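PDB 2R6H: NADH:ubiquinone oxidoreductase, Na translocating, F subunit from Porphyromonas gingivalis, which is probably a flavoprotein oxidoreductase subunit that pairs an FAD-binding beta-barrel domain with a nucleotide-binding domain and holds FAD. Local coordinates for residues I49-I54 against E82-R87. Numbering follows the deposited sequence.
Sequences IPKYNI and EEETVR. With FAD (flavin-adenine dinucleotide), chain H.
I49 and T85 face each other as an antiparallel hydrogen-bonded pair where strands 44-49 and 85-90 meet, at the edge of the six-stranded sheet of the FAD-binding domain. Both backbone bonds of the pair are made: I49 N gives its hydrogen to T85 O at 2.8 Å, and T85 N returns one to I49 O at 2.9 Å. Next to the second bond, the CA of E84 also approaches I49 O, a CA-H...O contact of 3.5 Å.

The two side chains of the pair lie alongside each other on the same face of the sheet, with T85 CG2 3.8 Å from I49 CB. T85 turns that methyl toward the isoleucine by placing OG1 anti to its backbone N (chi1 -167°). The CD1 end of I49 reaches on to R87 CB at 4.1 Å, and helix 127-132 packs against this face through I127 and S128.

Past the pair the contacts pass from backbone bonds to side chains. The aliphatic part of E84 lies against P50, with E84 CG 3.8 Å from P50 CA. K51 bends at chi3, which lays its chain along the E82 carbonyl. N81 ties the two loops together, its ND2 bonding to P50 O and, weakly, to E83 O.

R87 carries the strand to the cofactor. Its chain, bent at chi2 and chi3, sets the guanidinium edge-on to FAD, and NE and NH1 both donate to O1P. On the other side of the group, NH2 bonds to V86 O from above the carbonyl plane and weakly to T85 OG1. Bonds at all three nitrogens should restrict rotation of the guanidinium, and its positive charge probably offsets the negative charge of the FAD pyrophosphate.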
ATOM      1  N   ILE A  49      -8.249  12.441  12.635  1.00 33.47           N
ATOM      2  CA  ILE A  49      -7.022  13.037  13.106  1.00 32.74           C
ATOM      3  C   ILE A  49      -7.388  14.310  13.880  1.00 34.21           C
ATOM      4  O   ILE A  49      -8.014  15.225  13.323  1.00 35.40           O
ATOM      5  CB  ILE A  49      -6.115  13.404  11.930  1.00 31.73           C
ATOM      6  CG1 ILE A  49      -5.332  12.186  11.460  1.00 31.33           C
ATOM      7  CG2 ILE A  49      -5.135  14.432  12.356  1.00 32.20           C
ATOM      8  CD1 ILE A  49      -6.107  11.300  10.562  1.00 34.52           C
ATOM      9  N   PRO A  50      -6.992  14.386  15.164  1.00 30.77           N
ATOM     10  CA  PRO A  50      -7.370  15.501  16.034  1.00 32.46           C
ATOM     11  C   PRO A  50      -6.377  16.653  15.932  1.00 33.26           C
ATOM     12  O   PRO A  50      -5.397  16.553  15.186  1.00 32.69           O
ATOM     13  CB  PRO A  50      -7.247  14.868  17.407  1.00 31.95           C
ATOM     14  CG  PRO A  50      -5.965  14.093  17.257  1.00 30.64           C
ATOM     15  CD  PRO A  50      -5.986  13.536  15.825  1.00 29.55           C
ATOM     16  N   LYS A  51      -6.629  17.732  16.672  1.00 43.00           N
ATOM     17  CA  LYS A  51      -5.629  18.779  16.812  1.00 43.51           C
ATOM     18  C   LYS A  51      -4.447  18.150  17.542  1.00 42.86           C
ATOM     19  O   LYS A  51      -4.636  17.316  18.422  1.00 43.01           O
ATOM     20  CB  LYS A  51      -6.187  19.967  17.598  1.00 45.46           C
ATOM     21  CG  LYS A  51      -7.326  20.701  16.893  1.00 47.61           C
ATOM     22  CD  LYS A  51      -7.777  21.989  17.626  1.00 51.18           C
ATOM     23  CE  LYS A  51      -6.737  23.109  17.511  1.00 53.14           C
ATOM     24  NZ  LYS A  51      -7.236  24.457  17.924  1.00 55.23           N
ATOM     25  N   TYR A  52      -3.231  18.526  17.169  1.00 42.95           N
ATOM     26  CA  TYR A  52      -2.065  17.904  17.766  1.00 42.43           C
ATOM     27  C   TYR A  52      -0.741  18.526  17.337  1.00 42.91           C
ATOM     28  O   TYR A  52      -0.675  19.387  16.464  1.00 43.55           O
ATOM     29  CB  TYR A  52      -2.041  16.419  17.426  1.00 41.09           C
ATOM     30  CG  TYR A  52      -1.477  16.162  16.054  1.00 41.00           C
ATOM     31  CD1 TYR A  52      -2.311  16.025  14.959  1.00 41.47           C
ATOM     32  CD2 TYR A  52      -0.107  16.093  15.846  1.00 41.33           C
ATOM     33  CE1 TYR A  52      -1.797  15.808  13.700  1.00 40.98           C
ATOM     34  CE2 TYR A  52       0.416  15.878  14.594  1.00 41.55           C
ATOM     35  CZ  TYR A  52      -0.434  15.735  13.519  1.00 40.26           C
ATOM     36  OH  TYR A  52       0.076  15.523  12.255  1.00 39.49           O
ATOM     37  N   ASN A  53       0.321  18.032  17.951  1.00 52.90           N
ATOM     38  CA  ASN A  53       1.651  18.555  17.766  1.00 53.13           C
ATOM     39  C   ASN A  53       2.603  17.382  17.849  1.00 51.97           C
ATOM     40  O   ASN A  53       2.520  16.626  18.803  1.00 52.56           O
ATOM     41  CB  ASN A  53       1.932  19.485  18.934  1.00 54.70           C
ATOM     42  CG  ASN A  53       3.020  20.483  18.642  1.00 56.58           C
ATOM     43  OD1 ASN A  53       4.034  20.156  18.026  1.00 58.68           O
ATOM     44  ND2 ASN A  53       2.818  21.716  19.090  1.00 59.16           N
ATOM     45  N   ILE A  54       3.499  17.199  16.882  1.00 40.70           N
ATOM     46  CA  ILE A  54       4.533  16.178  17.087  1.00 40.08           C
ATOM     47  C   ILE A  54       5.895  16.258  16.413  1.00 38.73           C
ATOM     48  O   ILE A  54       6.004  16.504  15.220  1.00 38.76           O
ATOM     49  CB  ILE A  54       4.034  14.745  16.876  1.00 39.92           C
ATOM     50  CG1 ILE A  54       4.836  13.837  17.823  1.00 43.65           C
ATOM     51  CG2 ILE A  54       4.170  14.343  15.415  1.00 39.23           C
ATOM     52  CD1 ILE A  54       4.948  12.407  17.399  1.00 47.37           C
ATOM     53  N   GLU A  82      -3.830  22.103  13.300  1.00 49.21           N
ATOM     54  CA  GLU A  82      -4.642  23.018  14.095  1.00 51.83           C
ATOM     55  C   GLU A  82      -6.133  22.907  13.829  1.00 52.80           C
ATOM     56  O   GLU A  82      -6.903  23.758  14.258  1.00 54.53           O
ATOM     57  CB  GLU A  82      -4.184  24.462  13.906  1.00 53.15           C
ATOM     58  CG  GLU A  82      -2.717  24.692  14.251  1.00 55.91           C
ATOM     59  CD  GLU A  82      -2.268  26.131  13.999  1.00 62.40           C
ATOM     60  OE1 GLU A  82      -2.616  27.014  14.822  1.00 65.93           O
ATOM     61  OE2 GLU A  82      -1.556  26.367  12.992  1.00 64.26           O
ATOM     62  N   GLU A  83      -6.545  21.854  13.137  1.00 63.72           N
ATOM     63  CA  GLU A  83      -7.965  21.636  12.913  1.00 65.87           C
ATOM     64  C   GLU A  83      -8.301  20.164  12.663  1.00 64.13           C
ATOM     65  O   GLU A  83      -7.710  19.515  11.798  1.00 63.10           O
ATOM     66  CB  GLU A  83      -8.456  22.522  11.766  1.00 67.65           C
ATOM     67  CG  GLU A  83      -9.955  22.824  11.787  1.00 73.61           C
ATOM     68  CD  GLU A  83     -10.500  23.188  10.408  1.00 79.29           C
ATOM     69  OE1 GLU A  83      -9.716  23.113   9.432  1.00 80.84           O
ATOM     70  OE2 GLU A  83     -11.704  23.541  10.305  1.00 81.46           O
ATOM     71  N   GLU A  84      -9.251  19.645  13.433  1.00 52.37           N
ATOM     72  CA  GLU A  84      -9.673  18.255  13.304  1.00 50.82           C
ATOM     73  C   GLU A  84      -9.992  17.918  11.864  1.00 49.58           C
ATOM     74  O   GLU A  84     -10.548  18.736  11.140  1.00 50.60           O
ATOM     75  CB  GLU A  84     -10.871  17.962  14.204  1.00 52.23           C
ATOM     76  CG  GLU A  84     -10.476  17.676  15.642  1.00 56.70           C
ATOM     77  CD  GLU A  84     -11.586  17.990  16.644  1.00 66.71           C
ATOM     78  OE1 GLU A  84     -12.699  17.424  16.505  1.00 69.39           O
ATOM     79  OE2 GLU A  84     -11.336  18.799  17.574  1.00 70.14           O
ATOM     80  N   THR A  85      -9.618  16.711  11.452  1.00 54.97           N
ATOM     81  CA  THR A  85      -9.816  16.273  10.072  1.00 54.85           C
ATOM     82  C   THR A  85      -9.949  14.760   9.943  1.00 52.28           C
ATOM     83  O   THR A  85      -9.832  14.024  10.910  1.00 51.58           O
ATOM     84  CB  THR A  85      -8.681  16.762   9.145  1.00 54.75           C
ATOM     85  OG1 THR A  85      -9.069  16.582   7.774  1.00 55.98           O
ATOM     86  CG2 THR A  85      -7.389  16.002   9.424  1.00 52.80           C
ATOM     87  N   VAL A  86     -10.196  14.307   8.728  1.00 45.28           N
ATOM     88  CA  VAL A  86     -10.485  12.910   8.479  1.00 43.75           C
ATOM     89  C   VAL A  86      -9.648  12.439   7.283  1.00 42.44           C
ATOM     90  O   VAL A  86      -9.398  13.206   6.353  1.00 43.96           O
ATOM     91  CB  VAL A  86     -12.017  12.722   8.230  1.00 44.92           C
ATOM     92  CG1 VAL A  86     -12.373  11.264   7.979  1.00 44.15           C
ATOM     93  CG2 VAL A  86     -12.805  13.242   9.411  1.00 46.21           C
ATOM     94  N   ARG A  87      -9.193  11.196   7.295  1.00 38.19           N
ATOM     95  CA  ARG A  87      -8.335  10.750   6.205  1.00 37.51           C
ATOM     96  C   ARG A  87      -8.574   9.304   5.810  1.00 37.08           C
ATOM     97  O   ARG A  87      -8.939   8.468   6.645  1.00 37.34           O
ATOM     98  CB  ARG A  87      -6.860  10.960   6.545  1.00 36.49           C
ATOM     99  CG  ARG A  87      -5.982  11.007   5.323  1.00 35.50           C
ATOM    100  CD  ARG A  87      -6.319  12.195   4.441  1.00 38.05           C
ATOM    101  NE  ARG A  87      -5.531  13.378   4.785  1.00 40.06           N
ATOM    102  CZ  ARG A  87      -6.015  14.472   5.370  1.00 42.59           C
ATOM    103  NH1 ARG A  87      -5.208  15.492   5.648  1.00 43.58           N
ATOM    104  NH2 ARG A  87      -7.304  14.558   5.677  1.00 42.07           N
TER
HETATM  105  PA  FAD H   1      -1.284  15.844   3.840  1.00 65.31           P
HETATM  106  O1A FAD H   1      -2.600  15.591   3.115  1.00 65.82           O
HETATM  107  O2A FAD H   1      -1.359  16.921   4.927  1.00 63.78           O
HETATM  108  O5B FAD H   1      -0.112  16.224   2.779  1.00 69.93           O
HETATM  109  C5B FAD H   1       0.321  15.278   1.813  1.00 73.91           C
HETATM  110  C4B FAD H   1       1.690  15.666   1.268  1.00 77.06           C
HETATM  111  O4B FAD H   1       1.621  16.944   0.662  1.00 79.15           O
HETATM  112  C3B FAD H   1       2.742  15.743   2.363  1.00 77.72           C
HETATM  113  O3B FAD H   1       3.874  15.019   1.948  1.00 79.49           O
HETATM  114  C2B FAD H   1       3.100  17.209   2.482  1.00 78.41           C
HETATM  115  O2B FAD H   1       4.485  17.358   2.705  1.00 76.11           O
HETATM  116  C1B FAD H   1       2.694  17.757   1.118  1.00 82.28           C
HETATM  117  N9A FAD H   1       2.341  19.205   1.116  1.00 84.71           N
HETATM  118  C8A FAD H   1       1.485  19.881   1.961  1.00 84.99           C
HETATM  119  N7A FAD H   1       1.453  21.188   1.595  1.00 85.46           N
HETATM  120  C5A FAD H   1       2.276  21.364   0.524  1.00 85.27           C
HETATM  121  C6A FAD H   1       2.622  22.482  -0.249  1.00 83.85           C
HETATM  122  N6A FAD H   1       2.175  23.696   0.072  1.00 83.81           N
HETATM  123  N1A FAD H   1       3.511  22.342  -1.308  1.00 84.26           N
HETATM  124  C2A FAD H   1       4.057  21.102  -1.603  1.00 84.83           C
HETATM  125  N3A FAD H   1       3.714  19.997  -0.837  1.00 85.05           N
HETATM  126  C4A FAD H   1       2.840  20.123   0.210  1.00 85.45           C
HETATM  127  N1  FAD H   1      -2.500   6.280   1.945  1.00 32.54           N
HETATM  128  C2  FAD H   1      -1.834   5.253   2.562  1.00 32.10           C
HETATM  129  O2  FAD H   1      -0.718   5.476   3.011  1.00 32.25           O
HETATM  130  N3  FAD H   1      -2.426   4.003   2.665  1.00 30.99           N
HETATM  131  C4  FAD H   1      -3.699   3.765   2.153  1.00 31.77           C
HETATM  132  O4  FAD H   1      -4.277   2.667   2.220  1.00 31.42           O
HETATM  133  C4X FAD H   1      -4.359   4.812   1.535  1.00 31.92           C
HETATM  134  N5  FAD H   1      -5.620   4.587   1.026  1.00 32.45           N
HETATM  135  C5X FAD H   1      -6.273   5.629   0.398  1.00 31.73           C
HETATM  136  C6  FAD H   1      -7.540   5.391  -0.125  1.00 32.49           C
HETATM  137  C7  FAD H   1      -8.241   6.410  -0.758  1.00 32.48           C
HETATM  138  C7M FAD H   1      -9.612   6.110  -1.304  1.00 32.12           C
HETATM  139  C8  FAD H   1      -7.656   7.673  -0.866  1.00 31.52           C
HETATM  140  C8M FAD H   1      -8.383   8.786  -1.548  1.00 31.63           C
HETATM  141  C9  FAD H   1      -6.388   7.902  -0.345  1.00 31.33           C
HETATM  142  C9A FAD H   1      -5.686   6.888   0.291  1.00 31.03           C
HETATM  143  N10 FAD H   1      -4.420   7.107   0.810  1.00 31.60           N
HETATM  144  C10 FAD H   1      -3.759   6.069   1.426  1.00 31.72           C
HETATM  145  C1' FAD H   1      -3.812   8.474   0.913  1.00 33.86           C
HETATM  146  C2' FAD H   1      -4.127   9.031   2.291  1.00 37.56           C
HETATM  147  O2' FAD H   1      -5.522   9.148   2.426  1.00 38.71           O
HETATM  148  C3' FAD H   1      -3.494  10.398   2.526  1.00 41.60           C
HETATM  149  O3' FAD H   1      -3.633  11.226   1.394  1.00 42.85           O
HETATM  150  C4' FAD H   1      -2.036  10.224   2.905  1.00 44.24           C
HETATM  151  O4' FAD H   1      -2.024   9.633   4.177  1.00 48.87           O
HETATM  152  C5' FAD H   1      -1.323  11.562   2.996  1.00 46.07           C
HETATM  153  O5' FAD H   1      -2.161  12.461   3.684  1.00 49.50           O
HETATM  154  P   FAD H   1      -1.596  13.268   4.956  1.00 52.59           P
HETATM  155  O1P FAD H   1      -2.736  13.869   5.743  1.00 52.07           O
HETATM  156  O2P FAD H   1      -0.726  12.366   5.792  1.00 54.56           O
HETATM  157  O3P FAD H   1      -0.693  14.419   4.323  1.00 58.04           O